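Local coordinates for protein putative retaining b-glycosidase (Saccharophagus degradans, PDB 5A95) that probably hydrolyses mixed-linkage beta-1,3-1,4-glucans as a retaining family 5 glycoside hydrolase and binds glucose-built oligosaccharides in its active-site cleft, at residues Pro105-Ser110 against Pro155-Thr160; His142-Leu147 against Leu186-Thr191; Arg200-Trp205 against Ala228-Ala233. The protein carries 1 engineered substitution. All coordinates share one frame; numbering follows the deposited sequence.

Interaction 1 of 3, residues Pro105-Ser110 against Pro155-Thr160; sequences PIHPVS and PMYDTT. With BGC (beta-D-glucopyranose), chain D.
His107 and Tyr157 both carry CG anti to the carbonyl carbon (chi1 -74° and -54°), which sends the two rings side by side in one direction, toward the same sugar hydroxyl. O6 of the chain D glucose lies at the edge of each ring, hydrogen-bonded to His107 NE2 at 2.7 Å and to Tyr157 OH at 2.7 Å. The imidazole is held from its other nitrogen as well: ND1 donates to Pro105 O at 2.8 Å, fixing the rotation of the ring. Met156 backs the phenol with its CG over the centre of one ring face, while its SD reaches the rim of the imidazole. The contact lies at the catalytic end of the family 5 (beta/alpha)8 barrel, where sugar-binding groups stand just beyond the C-terminal ends of the strands; His107 follows strand 101-106 and is the N-cap of helix 108-114. The helix start is tied to the other segment by Val109 N, which donates to Met156 O at 3.3 Å. Val109 CG1 lies 3.8 Å from Met156 CB, and Pro108 CB presses on Asp158 O at 3.2 Å. From the second subunit, Trp31 meets the His107 ring and Lys162 forms a salt bridge with Asp158.

Interaction 2 of 3, residues His142-Leu147 against Leu186-Thr191; sequences HSIGYL and LFNEPT. With BGC (beta-D-glucopyranose), chain B.
One face of the His142 ring carries the Asn188 amide, whose ND2 sits 3.2 Å above the ring plane toward the rim, the two planes 20° apart. Both side chains have CG opposite the backbone N (chi1 -163° and 168°), which lays them side by side in one direction. At the ring edge NE2 donates to O3 of the chain B glucose at 3.0 Å, while ND1 is held by Asp140. Phe187 turns its edge to the backbone around Gly145 N and Pro190 N; Ser143 OG, bonded to Tyr157 O, approaches its CZ obliquely at 3.3 Å. With an alanine in place of His142, O3 of the glucose is likely to lose this donor, Asp140 its partner and the Asn188 amide its stacked ring. Asn188 ND2 also donates to Ser143 O and the glucose O2, and Arg103 binds OD1. Ser143 O also takes Glu189 N at 3.1 Å, Gly145 N gives to Glu189 O and Thr191 N to Gly145 O, a short parallel ladder. A CB at Gly145 would jam against the preceding carbonyl. Glu189 accepts from the glucose O1 at OE1 (2.6 Å); Asn188-Glu189-Pro190 matches the Asn-Glu-Pro signature of family 5. The ladder pairs the end of strand 136-144, where the chain turns at Gly145, with strand 189-190; Leu147 meets Leu208 of helix 202-219, and Ile144, Glu189 and Thr191 touch Trp232 of the weakly bonded helical turn 230-233.

Interaction 3 of 3, residues Arg200-Trp205 against Ala228-Ala233; sequences RNWAEW and AGFNWA
Aromatic packing dominates where Phe230 enters between Arg200, Trp202 and Trp205. Trp202 presents the edge of its six-membered ring to one face of Phe230, an edge-to-face pair with centroids 6.0 Å apart and planes at 76°. Trp205 meets the same phenyl obliquely, its five-membered ring inclined by 37° and its CD1 3.7 Å from Phe230 CE1. With CG anti to its carbonyl carbon (chi1 -56°), Phe230 is directed to the start of helix 202-219, where its CZ comes within 3.6 Å of Asn201 O at the ring edge.

The opposite face of the phenyl is filled by aliphatic contact. Arg200 CB stands over it in a CH-pi interaction, 4.1 Å from the centroid, and the chain then runs across the ring so that CD lies 3.7 Å from Phe230 CD2. The ring is thus sandwiched between an indole edge and an arginine stem.

Hydrogen bonding adds one direct link. Trp205 NE1 donates a hydrogen bond to Ala228 O at 2.8 Å, the oxygen lying in the indole plane, so the indole is fixed in rotation and a buried N-H is satisfied. Trp202 NE1 instead finds Ala242 O. Within the helix start, Asn201 is the N-cap: its OD1 accepts from Glu204 N at 2.9 Å on a lone pair.

This is packing at the outer rim of the barrel's catalytic end, joining the first turn of helix 202-219 to the loop that leaves strand 224-227 for the weakly bonded helical turn 230-233, with Pro190 of strand 189-190 touching Ala228, Trp205 and Phe230.

In the fold
Interactions 1 and 2 share the barrel sheet, in which strands 101-106 and 136-144 are neighbours, and their centres are 10 Å apart. Their segments alternate along the chain, and probable hydrogen bonds between Ile106 O and His142 N and between Tyr157 O and Ser143 OG join them. Interaction 3 follows in series, its centre 9 Å from that of interaction 2 and 19 Å from that of interaction 1, which it does not touch. Probable hydrogen bonds, Tyr146 OH with Glu204 OE1 and Pro190 O with Trp232 N, connect it to interaction 2. The contacts thus lead from interaction 1, where a second subunit meets the glycan pocket, through interaction 2, also in the pocket, to the start of helix 202-219.

Interaction 1 of 3, residues Pro105-Ser110 against Pro155-Thr160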
loop_
_atom_site.group_PDB
_atom_site.type_symbol
_atom_site.label_atom_id
_atom_site.label_comp_id
_atom_site.label_asym_id
_atom_site.label_seq_id
_atom_site.Cartn_x
_atom_site.Cartn_y
_atom_site.Cartn_z
ATOM N N PRO A 105 14.861 13.193 -15.208
ATOM C CA PRO A 105 13.828 12.159 -15.143
ATOM C C PRO A 105 14.185 11.154 -14.063
ATOM O O PRO A 105 14.897 10.167 -14.320
ATOM C CB PRO A 105 13.870 11.542 -16.542
ATOM C CG PRO A 105 15.291 11.665 -16.959
ATOM C CD PRO A 105 15.804 12.947 -16.332
ATOM N N ILE A 106 13.670 11.385 -12.858
ATOM C CA ILE A 106 14.001 10.589 -11.692
ATOM C C ILE A 106 13.184 9.322 -11.708
ATOM O O ILE A 106 11.976 9.347 -11.509
ATOM C CB ILE A 106 13.797 11.406 -10.414
ATOM C CG1 ILE A 106 14.734 12.620 -10.451
ATOM C CG2 ILE A 106 14.014 10.552 -9.163
ATOM C CD1 ILE A 106 14.334 13.789 -9.591
ATOM N N HIS A 107 13.835 8.204 -12.004
ATOM C CA HIS A 107 13.135 6.941 -12.107
ATOM C C HIS A 107 12.932 6.337 -10.719
ATOM O O HIS A 107 13.882 6.231 -9.954
ATOM C CB HIS A 107 13.907 5.957 -12.973
ATOM C CG HIS A 107 13.848 6.273 -14.429
ATOM N ND1 HIS A 107 14.170 7.504 -14.951
ATOM C CD2 HIS A 107 13.495 5.503 -15.484
ATOM C CE1 HIS A 107 14.045 7.464 -16.269
ATOM N NE2 HIS A 107 13.631 6.257 -16.616
ATOM N N PRO A 108 11.719 5.862 -10.404
ATOM C CA PRO A 108 11.523 5.312 -9.058
ATOM C C PRO A 108 12.484 4.177 -8.697
ATOM O O PRO A 108 12.901 4.056 -7.546
ATOM C CB PRO A 108 10.054 4.826 -9.100
ATOM C CG PRO A 108 9.384 5.818 -10.018
ATOM C CD PRO A 108 10.438 6.056 -11.104
ATOM N N VAL A 109 12.816 3.310 -9.656
ATOM C CA VAL A 109 13.715 2.192 -9.332
ATOM C C VAL A 109 15.087 2.724 -8.898
ATOM O O VAL A 109 15.759 2.111 -8.085
ATOM C CB VAL A 109 13.837 1.212 -10.519
ATOM C CG1 VAL A 109 14.573 1.831 -11.690
ATOM C CG2 VAL A 109 14.475 -0.121 -10.090
ATOM N N SER A 110 15.504 3.836 -9.478
ATOM C CA SER A 110 16.796 4.487 -9.186
ATOM C C SER A 110 16.767 5.230 -7.844
ATOM O O SER A 110 17.743 5.189 -7.084
ATOM C CB SER A 110 17.135 5.435 -10.335
ATOM O OG SER A 110 18.434 5.940 -10.191
ATOM N N PRO A 155 8.770 -2.405 -14.734
ATOM C CA PRO A 155 9.226 -2.274 -13.331
ATOM C C PRO A 155 10.164 -1.111 -13.005
ATOM O O PRO A 155 10.203 -0.648 -11.868
ATOM C CB PRO A 155 9.858 -3.641 -13.033
ATOM C CG PRO A 155 9.242 -4.580 -14.023
ATOM C CD PRO A 155 8.937 -3.778 -15.251
ATOM N N MET A 156 10.871 -0.569 -13.993
ATOM C CA MET A 156 11.731 0.569 -13.692
ATOM C C MET A 156 10.919 1.798 -13.238
ATOM O O MET A 156 11.457 2.698 -12.562
ATOM C CB MET A 156 12.647 0.926 -14.859
ATOM C CG MET A 156 11.944 1.479 -16.096
ATOM S SD MET A 156 13.127 1.964 -17.387
ATOM C CE MET A 156 13.557 0.376 -18.043
ATOM N N TYR A 157 9.635 1.807 -13.595
ATOM C CA TYR A 157 8.729 2.859 -13.272
ATOM C C TYR A 157 7.866 2.581 -12.044
ATOM O O TYR A 157 7.044 3.409 -11.640
ATOM C CB TYR A 157 7.805 3.103 -14.468
ATOM C CG TYR A 157 8.571 3.349 -15.746
ATOM C CD1 TYR A 157 9.529 4.354 -15.841
ATOM C CD2 TYR A 157 8.335 2.577 -16.856
ATOM C CE1 TYR A 157 10.256 4.529 -17.023
ATOM C CE2 TYR A 157 9.033 2.756 -18.043
ATOM C CZ TYR A 157 10.008 3.730 -18.126
ATOM O OH TYR A 157 10.727 3.905 -19.290
ATOM N N ASP A 158 8.010 1.407 -11.445
ATOM C CA ASP A 158 7.109 0.965 -10.386
ATOM C C ASP A 158 7.201 1.864 -9.163
ATOM O O ASP A 158 8.283 2.198 -8.707
ATOM C CB ASP A 158 7.456 -0.475 -9.972
ATOM C CG ASP A 158 6.439 -1.077 -9.029
ATOM O OD1 ASP A 158 5.263 -1.032 -9.355
ATOM O OD2 ASP A 158 6.784 -1.627 -7.991
ATOM N N THR A 159 6.030 2.231 -8.641
ATOM C CA THR A 159 5.946 3.074 -7.485
ATOM C C THR A 159 4.619 2.828 -6.786
ATOM O O THR A 159 3.836 1.952 -7.186
ATOM C CB THR A 159 6.201 4.576 -7.842
ATOM O OG1 THR A 159 6.278 5.368 -6.641
ATOM C CG2 THR A 159 5.143 5.164 -8.777
ATOM N N THR A 160 4.387 3.561 -5.716
ATOM C CA THR A 160 3.128 3.520 -4.983
ATOM C C THR A 160 2.700 4.956 -4.727
ATOM O O THR A 160 3.494 5.896 -4.840
ATOM C CB THR A 160 3.276 2.822 -3.620
ATOM O OG1 THR A 160 4.210 3.556 -2.811
ATOM C CG2 THR A 160 3.717 1.384 -3.765
HETATM C C2 BGC D . 14.510 5.204 -23.807
HETATM C C3 BGC D . 15.094 3.913 -23.264
HETATM C C4 BGC D . 15.312 3.999 -21.770
HETATM C C5 BGC D . 14.037 4.457 -21.061
HETATM C C6 BGC D . 14.242 4.785 -19.605
HETATM C C1 BGC D . 13.233 5.478 -23.030
HETATM O O2 BGC D . 14.257 5.009 -25.196
HETATM O O3 BGC D . 16.359 3.686 -23.899
HETATM O O4 BGC D . 15.665 2.708 -21.280
HETATM O O5 BGC D . 13.557 5.645 -21.662
HETATM O O6 BGC D . 13.013 5.229 -19.038
#

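Interaction 2 of 3, residues His142-Leu147 against Leu186-Thr191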
loop_
_atom_site.group_PDB
_atom_site.type_symbol
_atom_site.label_atom_id
_atom_site.label_comp_id
_atom_site.label_asym_id
_atom_site.label_seq_id
_atom_site.Cartn_x
_atom_site.Cartn_y
_atom_site.Cartn_z
ATOM N N HIS A 142 9.574 10.171 -12.702
ATOM C CA HIS A 142 9.524 9.591 -14.038
ATOM C C HIS A 142 8.977 8.165 -14.000
ATOM O O HIS A 142 9.709 7.175 -14.091
ATOM C CB HIS A 142 10.883 9.665 -14.705
ATOM C CG HIS A 142 10.834 9.466 -16.171
ATOM N ND1 HIS A 142 10.602 10.490 -17.049
ATOM C CD2 HIS A 142 10.957 8.347 -16.921
ATOM C CE1 HIS A 142 10.617 10.017 -18.278
ATOM N NE2 HIS A 142 10.831 8.719 -18.229
ATOM N N SER A 143 7.663 8.087 -13.897
ATOM C CA SER A 143 6.938 6.854 -13.994
ATOM C C SER A 143 6.023 6.904 -15.223
ATOM O O SER A 143 5.772 7.959 -15.811
ATOM C CB SER A 143 6.160 6.602 -12.701
ATOM O OG SER A 143 5.447 5.372 -12.753
ATOM N N ILE A 144 5.562 5.727 -15.633
ATOM C CA ILE A 144 4.710 5.524 -16.801
ATOM C C ILE A 144 3.682 4.493 -16.385
ATOM O O ILE A 144 4.054 3.338 -16.093
ATOM C CB ILE A 144 5.493 5.007 -18.030
ATOM C CG1 ILE A 144 6.660 5.927 -18.376
ATOM C CG2 ILE A 144 4.527 4.868 -19.205
ATOM C CD1 ILE A 144 7.430 5.525 -19.608
ATOM N N GLY A 145 2.412 4.886 -16.313
ATOM C CA GLY A 145 1.369 3.990 -15.901
ATOM C C GLY A 145 0.260 4.708 -15.166
ATOM O O GLY A 145 0.038 5.916 -15.393
ATOM N N TYR A 146 -0.428 3.990 -14.286
ATOM C CA TYR A 146 -1.636 4.499 -13.658
ATOM C C TYR A 146 -1.471 4.449 -12.158
ATOM O O TYR A 146 -1.631 3.399 -11.511
ATOM C CB TYR A 146 -2.889 3.704 -14.129
ATOM C CG TYR A 146 -4.172 4.454 -13.924
ATOM C CD1 TYR A 146 -4.338 5.708 -14.493
ATOM C CD2 TYR A 146 -5.181 3.963 -13.123
ATOM C CE1 TYR A 146 -5.476 6.450 -14.299
ATOM C CE2 TYR A 146 -6.343 4.701 -12.933
ATOM C CZ TYR A 146 -6.473 5.950 -13.516
ATOM O OH TYR A 146 -7.590 6.748 -13.355
ATOM N N LEU A 147 -1.139 5.608 -11.602
ATOM C CA LEU A 147 -0.837 5.686 -10.195
ATOM C C LEU A 147 -2.001 5.244 -9.292
ATOM O O LEU A 147 -1.780 4.577 -8.288
ATOM C CB LEU A 147 -0.310 7.084 -9.836
ATOM C CG LEU A 147 0.125 7.304 -8.407
ATOM C CD1 LEU A 147 1.248 6.361 -8.002
ATOM C CD2 LEU A 147 0.551 8.745 -8.209
ATOM N N LEU A 186 4.741 16.092 -11.598
ATOM C CA LEU A 186 4.237 15.184 -10.581
ATOM C C LEU A 186 4.285 13.703 -10.960
ATOM O O LEU A 186 4.540 12.865 -10.097
ATOM C CB LEU A 186 2.799 15.552 -10.215
ATOM C CG LEU A 186 2.597 17.001 -9.728
ATOM C CD1 LEU A 186 1.133 17.208 -9.322
ATOM C CD2 LEU A 186 3.538 17.361 -8.597
ATOM N N PHE A 187 4.014 13.407 -12.236
ATOM C CA PHE A 187 3.960 12.021 -12.712
ATOM C C PHE A 187 4.121 12.055 -14.226
ATOM O O PHE A 187 3.183 12.392 -14.951
ATOM C CB PHE A 187 2.652 11.346 -12.316
ATOM C CG PHE A 187 2.651 9.864 -12.588
ATOM C CD1 PHE A 187 2.369 9.379 -13.850
ATOM C CD2 PHE A 187 2.903 8.958 -11.574
ATOM C CE1 PHE A 187 2.377 8.004 -14.095
ATOM C CE2 PHE A 187 2.917 7.611 -11.811
ATOM C CZ PHE A 187 2.659 7.133 -13.068
ATOM N N ASN A 188 5.311 11.679 -14.703
ATOM C CA ASN A 188 5.708 11.807 -16.108
ATOM C C ASN A 188 4.604 11.473 -17.125
ATOM O O ASN A 188 4.149 12.322 -17.897
ATOM C CB ASN A 188 6.945 10.952 -16.299
ATOM C CG ASN A 188 7.338 10.722 -17.741
ATOM O OD1 ASN A 188 7.520 11.633 -18.529
ATOM N ND2 ASN A 188 7.518 9.442 -18.079
ATOM N N GLU A 189 4.198 10.201 -17.188
ATOM C CA GLU A 189 3.314 9.734 -18.261
ATOM C C GLU A 189 2.174 8.876 -17.755
ATOM O O GLU A 189 2.294 7.626 -17.686
ATOM C CB GLU A 189 4.096 9.026 -19.377
ATOM C CG GLU A 189 4.766 10.023 -20.309
ATOM C CD GLU A 189 5.532 9.415 -21.449
ATOM O OE1 GLU A 189 5.903 8.242 -21.348
ATOM O OE2 GLU A 189 5.805 10.151 -22.417
ATOM N N PRO A 190 1.034 9.520 -17.470
ATOM C CA PRO A 190 -0.162 8.757 -17.161
ATOM C C PRO A 190 -0.603 7.939 -18.376
ATOM O O PRO A 190 -0.721 8.466 -19.480
ATOM C CB PRO A 190 -1.180 9.838 -16.831
ATOM C CG PRO A 190 -0.337 11.005 -16.391
ATOM C CD PRO A 190 0.795 10.964 -17.363
ATOM N N THR A 191 -0.875 6.650 -18.129
ATOM C CA THR A 191 -1.420 5.763 -19.136
ATOM C C THR A 191 -1.995 4.530 -18.472
ATOM O O THR A 191 -1.456 4.063 -17.457
ATOM C CB THR A 191 -0.400 5.334 -20.219
ATOM O OG1 THR A 191 -1.062 4.437 -21.119
ATOM C CG2 THR A 191 0.823 4.640 -19.624
HETATM C C2 BGC B . 9.266 7.566 -21.973
HETATM C C3 BGC B . 10.792 7.562 -22.025
HETATM C C4 BGC B . 11.256 6.756 -23.244
HETATM C C5 BGC B . 10.605 7.302 -24.500
HETATM C C6 BGC B . 11.038 6.569 -25.746
HETATM C C1 BGC B . 8.595 7.825 -23.318
HETATM O O1 BGC B . 7.271 7.354 -23.370
HETATM O O2 BGC B . 8.808 8.524 -20.948
HETATM O O3 BGC B . 11.276 7.059 -20.740
HETATM O O4 BGC B . 12.675 6.708 -23.455
HETATM O O5 BGC B . 9.204 7.091 -24.352
HETATM O O6 BGC B . 10.195 7.066 -26.786
#

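Interaction 3 of 3, residues Arg200-Trp205 against Ala228-Ala233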
loop_
_atom_site.group_PDB
_atom_site.type_symbol
_atom_site.label_atom_id
_atom_site.label_comp_id
_atom_site.label_asym_id
_atom_site.label_seq_id
_atom_site.Cartn_x
_atom_site.Cartn_y
_atom_site.Cartn_z
ATOM N N ARG A 200 -8.987 4.139 -16.937
ATOM C CA ARG A 200 -8.602 5.535 -16.920
ATOM C C ARG A 200 -9.821 6.365 -16.557
ATOM O O ARG A 200 -10.897 6.158 -17.097
ATOM C CB ARG A 200 -7.934 5.965 -18.225
ATOM C CG ARG A 200 -8.855 6.324 -19.352
ATOM C CD ARG A 200 -8.092 6.730 -20.607
ATOM N NE ARG A 200 -7.390 5.606 -21.222
ATOM C CZ ARG A 200 -7.961 4.697 -21.999
ATOM N NH1 ARG A 200 -9.277 4.713 -22.250
ATOM N NH2 ARG A 200 -7.204 3.771 -22.527
ATOM N N ASN A 201 -9.621 7.307 -15.649
ATOM C CA ASN A 201 -10.729 8.109 -15.129
ATOM C C ASN A 201 -10.211 9.487 -14.751
ATOM O O ASN A 201 -9.407 9.614 -13.829
ATOM C CB ASN A 201 -11.358 7.440 -13.922
ATOM C CG ASN A 201 -12.594 8.182 -13.436
ATOM O OD1 ASN A 201 -12.531 8.970 -12.501
ATOM N ND2 ASN A 201 -13.723 7.967 -14.117
ATOM N N TRP A 202 -10.651 10.502 -15.487
ATOM C CA TRP A 202 -10.151 11.847 -15.223
ATOM C C TRP A 202 -10.449 12.313 -13.809
ATOM O O TRP A 202 -9.577 12.888 -13.156
ATOM C CB TRP A 202 -10.697 12.855 -16.264
ATOM C CG TRP A 202 -10.178 14.233 -16.001
ATOM C CD1 TRP A 202 -10.862 15.274 -15.499
ATOM C CD2 TRP A 202 -8.828 14.664 -16.161
ATOM N NE1 TRP A 202 -10.032 16.345 -15.332
ATOM C CE2 TRP A 202 -8.780 16.012 -15.750
ATOM C CE3 TRP A 202 -7.667 14.071 -16.655
ATOM C CZ2 TRP A 202 -7.621 16.746 -15.761
ATOM C CZ3 TRP A 202 -6.515 14.821 -16.684
ATOM C CH2 TRP A 202 -6.500 16.143 -16.258
ATOM N N ALA A 203 -11.666 12.100 -13.322
ATOM C CA ALA A 203 -11.958 12.613 -12.002
ATOM C C ALA A 203 -11.018 12.055 -10.932
ATOM O O ALA A 203 -10.541 12.774 -10.062
ATOM C CB ALA A 203 -13.424 12.355 -11.640
ATOM N N GLU A 204 -10.752 10.762 -11.010
ATOM C CA GLU A 204 -9.831 10.113 -10.089
ATOM C C GLU A 204 -8.417 10.700 -10.186
ATOM O O GLU A 204 -7.771 11.004 -9.190
ATOM C CB GLU A 204 -9.828 8.622 -10.400
ATOM C CG GLU A 204 -8.876 7.764 -9.597
ATOM C CD GLU A 204 -9.035 6.304 -9.936
ATOM O OE1 GLU A 204 -8.913 5.961 -11.127
ATOM O OE2 GLU A 204 -9.199 5.489 -8.993
ATOM N N TRP A 205 -7.974 10.898 -11.407
ATOM C CA TRP A 205 -6.625 11.402 -11.642
ATOM C C TRP A 205 -6.483 12.859 -11.220
ATOM O O TRP A 205 -5.509 13.236 -10.568
ATOM C CB TRP A 205 -6.211 11.158 -13.097
ATOM C CG TRP A 205 -4.830 11.573 -13.435
ATOM C CD1 TRP A 205 -4.457 12.395 -14.457
ATOM C CD2 TRP A 205 -3.612 11.153 -12.813
ATOM N NE1 TRP A 205 -3.101 12.555 -14.484
ATOM C CE2 TRP A 205 -2.553 11.798 -13.486
ATOM C CE3 TRP A 205 -3.306 10.351 -11.719
ATOM C CZ2 TRP A 205 -1.240 11.661 -13.086
ATOM C CZ3 TRP A 205 -2.007 10.237 -11.317
ATOM C CH2 TRP A 205 -0.983 10.894 -11.997
ATOM N N ALA A 228 -0.119 16.242 -16.007
ATOM C CA ALA A 228 -0.255 15.559 -17.282
ATOM C C ALA A 228 -1.594 14.822 -17.401
ATOM O O ALA A 228 -2.179 14.378 -16.410
ATOM C CB ALA A 228 0.835 14.521 -17.450
ATOM N N GLY A 229 -2.043 14.705 -18.641
ATOM C CA GLY A 229 -3.185 13.890 -18.986
ATOM C C GLY A 229 -2.808 12.491 -19.462
ATOM O O GLY A 229 -1.660 12.048 -19.392
ATOM N N PHE A 230 -3.829 11.790 -19.927
ATOM C CA PHE A 230 -3.719 10.395 -20.361
ATOM C C PHE A 230 -3.084 10.262 -21.736
ATOM O O PHE A 230 -2.611 11.231 -22.353
ATOM C CB PHE A 230 -5.103 9.714 -20.304
ATOM C CG PHE A 230 -5.778 9.765 -18.944
ATOM C CD1 PHE A 230 -5.061 9.629 -17.777
ATOM C CD2 PHE A 230 -7.150 9.900 -18.855
ATOM C CE1 PHE A 230 -5.685 9.636 -16.535
ATOM C CE2 PHE A 230 -7.771 9.908 -17.629
ATOM C CZ PHE A 230 -7.046 9.785 -16.490
ATOM N N ASN A 231 -2.999 9.004 -22.196
ATOM C CA ASN A 231 -2.320 8.664 -23.439
ATOM C C ASN A 231 -0.864 9.113 -23.406
ATOM O O ASN A 231 -0.347 9.674 -24.364
ATOM C CB ASN A 231 -3.059 9.256 -24.659
ATOM C CG ASN A 231 -2.569 8.687 -25.982
ATOM O OD1 ASN A 231 -1.877 7.671 -26.028
ATOM N ND2 ASN A 231 -2.848 9.401 -27.063
ATOM N N TRP A 232 -0.191 8.782 -22.312
ATOM C CA TRP A 232 1.211 9.116 -22.103
ATOM C C TRP A 232 1.444 10.635 -22.151
ATOM O O TRP A 232 2.280 11.142 -22.917
ATOM C CB TRP A 232 2.132 8.398 -23.088
ATOM C CG TRP A 232 2.240 6.898 -22.936
ATOM C CD1 TRP A 232 3.273 6.245 -22.328
ATOM C CD2 TRP A 232 1.362 5.896 -23.433
ATOM N NE1 TRP A 232 3.094 4.882 -22.415
ATOM C CE2 TRP A 232 1.940 4.635 -23.101
ATOM C CE3 TRP A 232 0.181 5.920 -24.165
ATOM C CZ2 TRP A 232 1.331 3.423 -23.417
ATOM C CZ3 TRP A 232 -0.422 4.707 -24.472
ATOM C CH2 TRP A 232 0.153 3.480 -24.107
ATOM N N ALA A 233 0.698 11.361 -21.320
ATOM C CA ALA A 233 0.827 12.812 -21.210
ATOM C C ALA A 233 0.593 13.481 -22.551
ATOM O O ALA A 233 1.274 14.416 -22.911
ATOM C CB ALA A 233 2.200 13.211 -20.631
#